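Local atomic coordinates of allantoin racemase (Pseudomonas fluorescens, PDB entry 5LG5), a protein that racemises allantoin, interconverting its two enantiomers, and probably acts on other 5-monosubstituted hydantoins as well. Residues P91-T96 with E210-L215; L166-R169 with V175-L178. One frame throughout, in Å; residues are numbered along the deposited sequence.

Contact 1: P91-T96 with E210-L215; sequences PVVDIT and ESLVRL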
loop_
_atom_site.group_PDB
_atom_site.type_symbol
_atom_site.label_atom_id
_atom_site.label_comp_id
_atom_site.label_asym_id
_atom_site.label_seq_id
_atom_site.Cartn_x
_atom_site.Cartn_y
_atom_site.Cartn_z
ATOM N N PRO E 91 -9.529 7.514 -28.116
ATOM C CA PRO E 91 -9.350 7.738 -26.681
ATOM C C PRO E 91 -10.659 7.991 -25.951
ATOM O O PRO E 91 -11.601 8.609 -26.473
ATOM C CB PRO E 91 -8.409 8.966 -26.612
ATOM C CG PRO E 91 -8.461 9.583 -27.965
ATOM C CD PRO E 91 -8.738 8.455 -28.930
ATOM N N VAL E 92 -10.723 7.446 -24.743
ATOM C CA VAL E 92 -11.855 7.642 -23.863
ATOM C C VAL E 92 -11.330 8.294 -22.583
ATOM O O VAL E 92 -10.342 7.852 -22.017
ATOM C CB VAL E 92 -12.530 6.300 -23.521
ATOM C CG1 VAL E 92 -13.744 6.526 -22.616
ATOM C CG2 VAL E 92 -12.926 5.555 -24.807
ATOM N N VAL E 93 -11.941 9.386 -22.157
ATOM C CA VAL E 93 -11.529 9.974 -20.897
ATOM C C VAL E 93 -12.709 10.268 -19.993
ATOM O O VAL E 93 -13.715 10.846 -20.409
ATOM C CB VAL E 93 -10.481 11.149 -21.038
ATOM C CG1 VAL E 93 -10.315 11.613 -22.474
ATOM C CG2 VAL E 93 -10.786 12.293 -20.079
ATOM N N ASP E 94 -12.608 9.774 -18.771
ATOM C CA ASP E 94 -13.653 9.995 -17.803
ATOM C C ASP E 94 -13.299 11.242 -17.021
ATOM O O ASP E 94 -12.134 11.433 -16.650
ATOM C CB ASP E 94 -13.791 8.794 -16.880
ATOM C CG ASP E 94 -15.033 8.868 -16.065
ATOM O OD1 ASP E 94 -15.075 9.686 -15.111
ATOM O OD2 ASP E 94 -15.995 8.156 -16.422
ATOM N N ILE E 95 -14.292 12.081 -16.754
ATOM C CA ILE E 95 -14.017 13.366 -16.102
ATOM C C ILE E 95 -13.442 13.194 -14.703
ATOM O O ILE E 95 -12.776 14.085 -14.183
ATOM C CB ILE E 95 -15.251 14.291 -16.069
ATOM C CG1 ILE E 95 -16.331 13.739 -15.131
ATOM C CG2 ILE E 95 -15.791 14.506 -17.489
ATOM C CD1 ILE E 95 -17.553 14.685 -14.962
ATOM N N THR E 96 -13.697 12.031 -14.110
ATOM C CA THR E 96 -13.172 11.688 -12.798
ATOM C C THR E 96 -11.657 11.691 -12.809
ATOM O O THR E 96 -11.003 12.397 -12.039
ATOM C CB THR E 96 -13.616 10.268 -12.395
ATOM O OG1 THR E 96 -15.042 10.144 -12.527
ATOM C CG2 THR E 96 -13.180 9.947 -10.972
ATOM N N GLU E 210 -8.474 16.213 -26.460
ATOM C CA GLU E 210 -7.863 16.931 -27.589
ATOM C C GLU E 210 -6.392 16.606 -27.662
ATOM O O GLU E 210 -5.835 16.393 -28.751
ATOM C CB GLU E 210 -8.020 18.443 -27.427
ATOM C CG GLU E 210 -9.383 18.997 -27.784
ATOM C CD GLU E 210 -9.427 20.498 -27.607
ATOM O OE1 GLU E 210 -8.537 21.015 -26.900
ATOM O OE2 GLU E 210 -10.339 21.157 -28.153
ATOM N N SER E 211 -5.755 16.598 -26.491
ATOM C CA SER E 211 -4.332 16.335 -26.416
ATOM C C SER E 211 -3.985 14.956 -26.970
ATOM O O SER E 211 -3.055 14.808 -27.769
ATOM C CB SER E 211 -3.866 16.463 -24.972
ATOM O OG SER E 211 -4.082 17.786 -24.522
ATOM N N LEU E 212 -4.751 13.953 -26.549
ATOM C CA LEU E 212 -4.526 12.575 -26.975
ATOM C C LEU E 212 -4.677 12.458 -28.492
ATOM O O LEU E 212 -3.866 11.805 -29.155
ATOM C CB LEU E 212 -5.479 11.616 -26.237
ATOM C CG LEU E 212 -5.249 11.484 -24.721
ATOM C CD1 LEU E 212 -6.333 10.582 -24.088
ATOM C CD2 LEU E 212 -3.833 10.930 -24.432
ATOM N N VAL E 213 -5.720 13.085 -29.035
ATOM C CA VAL E 213 -5.905 13.098 -30.478
ATOM C C VAL E 213 -4.723 13.798 -31.157
ATOM O O VAL E 213 -4.140 13.265 -32.113
ATOM C CB VAL E 213 -7.233 13.779 -30.875
ATOM C CG1 VAL E 213 -7.342 13.887 -32.406
ATOM C CG2 VAL E 213 -8.424 13.007 -30.308
ATOM N N ARG E 214 -4.343 14.971 -30.634
ATOM C CA ARG E 214 -3.226 15.728 -31.216
ATOM C C ARG E 214 -1.912 14.978 -31.213
ATOM O O ARG E 214 -1.092 15.163 -32.109
ATOM C CB ARG E 214 -3.007 17.062 -30.506
ATOM C CG ARG E 214 -3.969 18.161 -30.906
ATOM C CD ARG E 214 -3.372 19.522 -30.560
ATOM N NE ARG E 214 -3.457 19.830 -29.142
ATOM C CZ ARG E 214 -2.471 20.330 -28.400
ATOM N NH1 ARG E 214 -1.276 20.588 -28.917
ATOM N NH2 ARG E 214 -2.689 20.566 -27.116
ATOM N N LEU E 215 -1.718 14.148 -30.187
ATOM C CA LEU E 215 -0.476 13.396 -30.006
ATOM C C LEU E 215 -0.513 12.086 -30.782
ATOM O O LEU E 215 0.454 11.322 -30.754
ATOM C CB LEU E 215 -0.238 13.101 -28.515
ATOM C CG LEU E 215 0.044 14.326 -27.634
ATOM C CD1 LEU E 215 -0.033 13.962 -26.143
ATOM C CD2 LEU E 215 1.388 14.900 -27.982
#

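Contact 2: L166-R169 with V175-L178; sequences LAIR and VICL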
loop_
_atom_site.group_PDB
_atom_site.type_symbol
_atom_site.label_atom_id
_atom_site.label_comp_id
_atom_site.label_asym_id
_atom_site.label_seq_id
_atom_site.Cartn_x
_atom_site.Cartn_y
_atom_site.Cartn_z
ATOM N N LEU E 166 -13.355 22.850 4.235
ATOM C CA LEU E 166 -12.971 21.818 5.189
ATOM C C LEU E 166 -11.842 20.958 4.631
ATOM O O LEU E 166 -10.907 20.586 5.345
ATOM C CB LEU E 166 -14.178 20.947 5.553
ATOM C CG LEU E 166 -15.285 21.604 6.378
ATOM C CD1 LEU E 166 -16.490 20.677 6.504
ATOM C CD2 LEU E 166 -14.761 21.965 7.773
ATOM N N ALA E 167 -11.934 20.653 3.343
ATOM C CA ALA E 167 -10.913 19.860 2.683
ATOM C C ALA E 167 -9.553 20.554 2.766
ATOM O O ALA E 167 -8.540 19.928 3.095
ATOM C CB ALA E 167 -11.306 19.609 1.237
ATOM N N ILE E 168 -9.542 21.856 2.506
ATOM C CA ILE E 168 -8.309 22.634 2.574
ATOM C C ILE E 168 -7.772 22.685 4.003
ATOM O O ILE E 168 -6.608 22.335 4.270
ATOM C CB ILE E 168 -8.555 24.074 2.057
ATOM C CG1 ILE E 168 -8.952 24.036 0.587
ATOM C CG2 ILE E 168 -7.351 24.969 2.299
ATOM C CD1 ILE E 168 -9.688 25.281 0.112
ATOM N N ARG E 169 -8.640 23.069 4.930
ATOM C CA ARG E 169 -8.235 23.280 6.316
ATOM C C ARG E 169 -7.890 21.986 7.045
ATOM O O ARG E 169 -6.807 21.857 7.619
ATOM C CB ARG E 169 -9.346 24.019 7.070
ATOM C CG ARG E 169 -9.106 24.173 8.557
ATOM C CD ARG E 169 -10.097 25.145 9.182
ATOM N NE ARG E 169 -11.246 24.437 9.739
ATOM C CZ ARG E 169 -11.238 23.735 10.870
ATOM N NH1 ARG E 169 -10.123 23.616 11.590
ATOM N NH2 ARG E 169 -12.351 23.132 11.269
ATOM N N VAL E 175 -5.811 21.580 -3.922
ATOM C CA VAL E 175 -6.614 21.752 -5.117
ATOM C C VAL E 175 -7.963 21.102 -4.897
ATOM O O VAL E 175 -8.062 20.062 -4.231
ATOM C CB VAL E 175 -5.928 21.122 -6.360
ATOM C CG1 VAL E 175 -6.772 21.341 -7.621
ATOM C CG2 VAL E 175 -4.525 21.692 -6.552
ATOM N N ILE E 176 -9.005 21.716 -5.443
ATOM C CA ILE E 176 -10.330 21.136 -5.347
ATOM C C ILE E 176 -10.757 20.610 -6.698
ATOM O O ILE E 176 -10.591 21.288 -7.705
ATOM C CB ILE E 176 -11.368 22.160 -4.875
ATOM C CG1 ILE E 176 -10.964 22.726 -3.508
ATOM C CG2 ILE E 176 -12.725 21.516 -4.824
ATOM C CD1 ILE E 176 -11.008 21.709 -2.365
ATOM N N CYS E 177 -11.269 19.382 -6.725
ATOM C CA CYS E 177 -11.917 18.848 -7.919
ATOM C C CYS E 177 -13.422 18.833 -7.742
ATOM O O CYS E 177 -13.917 18.382 -6.711
ATOM C CB CYS E 177 -11.433 17.416 -8.226
ATOM S SG CYS E 177 -9.677 17.268 -8.619
ATOM N N LEU E 178 -14.143 19.340 -8.734
ATOM C CA LEU E 178 -15.593 19.176 -8.773
ATOM C C LEU E 178 -15.905 17.692 -8.904
ATOM O O LEU E 178 -15.311 17.002 -9.736
ATOM C CB LEU E 178 -16.178 19.942 -9.954
ATOM C CG LEU E 178 -15.864 21.439 -9.880
ATOM C CD1 LEU E 178 -16.607 22.207 -10.968
ATOM C CD2 LEU E 178 -16.200 21.986 -8.504
#

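Contact 1: P91-T96 with E210-L215
L212 lies against the ring of P91, and this pair joins helix 201-214 to the leading end of strand 92-94, the outermost strand within the chain of a four-stranded parallel sheet with helices packed on it. The closest backbone approach is the 6.8 Å between the CA of P91 and the CA of L212, and since no hydrogen bond spans the two segments, apolar surface carries the contact.

Following L212 outward, its CB meets two ring carbons at once, 4.0 Å from both CB and CG of P91. With CG anti to the carbonyl carbon (chi1 -67°) and CD1 extended away from CA, the branch runs past the proline CB toward V93. Its tip, L212 CD1, makes the tightest approach, 3.6 Å to P91 CB. Two residues beyond P91, V93 points its CB the same way, and its CG1 lies 4.4 Å from L212 CD1; V92 between them points away. The leucine and proline side chains slide past each other in opposite directions. The V213 side chain crosses the proline ring at about a right angle, its CG2 4.1 Å from P91 CG.

V93 also touches A205 and A209 of helix 201-214, so the helix covers the strand over more than one turn, and F105 of the second subunit closes on V93 as well. R214 pairs with E210 of the second subunit, and E210 with R214 of that subunit, in intersubunit salt bridges that place this helix at the interface.

Past V93 the strand passes directly into helix 95-103, with D94 as N-cap. T96 N donates to the anti lone pair of D94 OD1 across 2.9 Å at 161°, while T96 OG1 donates to this oxygen on its syn side, 2.6 Å from D94 OD1 and 30° out of the carboxylate plane.

Contact 2: L166-R169 with V175-L178
I176 reaches A167 and I168 with a single methyl, CD1, in a beta-alpha-beta crossover: helix 153-171 connects strand 136-141 to strand 175-179, passing over strand 110-114, which lies between them in the second parallel sheet. The backbones stay well apart, their nearest approach being the 7.9 Å between the CA of I168 and the CA of V175, and no hydrogen bond spans the segments.

The approach can be traced along the isoleucine. From I176 CB, 6.6 Å from A167 CB, the chain closes in until CD1 touches. That last methyl, I176 CD1, lies 4.2 Å from A167 CB. This bending toward the helix follows from the torsions: CG1 stands beside the backbone N and anti to the carbonyl carbon (chi1 -58°), and a second turn of -67° folds CD1 out toward the helix. The alanine offers just its CB, directed at the strand, whereas the CB of I168 points neither toward nor away from the strand, and CG1 carries the side chain round to it, 4.3 Å from I176 CD1.

In the next shell, V196, in the loop between helix 187-194 and strand 198-199, touches both I168 and I176, while V113 flanks I176 from strand 110-114. A167 also rests on S111 of strand 110-114 and on S138 and R140 of strand 136-141, which with I176 makes three adjacent strands. The strand itself is pinned by backbone hydrogen bonds, V175 and C177 pairing with S111, and I176 with P197 and V199; V175 and C177 send their side chains to helix 95-103 on the other face of the sheet.

The innermost geometry is a triangle of carbons: A167 CB and I168 CG1 are 5.1 Å apart and subtend about 73° at I176 CD1.

Overall arrangement
The two contacts belong to different four-stranded parallel sheets, and their centres are 25 Å apart. Contact 2 is nested along the chain inside the loop closed by contact 1: strand 92-94 comes first, then helix 153-171 and strand 175-179, and finally helix 201-214, which returns to the first sheet. Although the nearest atoms, about 6 Å apart, do not touch, helix 95-103 provides a physical connection. It starts within 91-96, and further along A103 meets V175 and C177 of contact 2, and A99 meets C177. Contact 1 thus ties the late helix back to the first sheet, whereas contact 2 is local packing within the second.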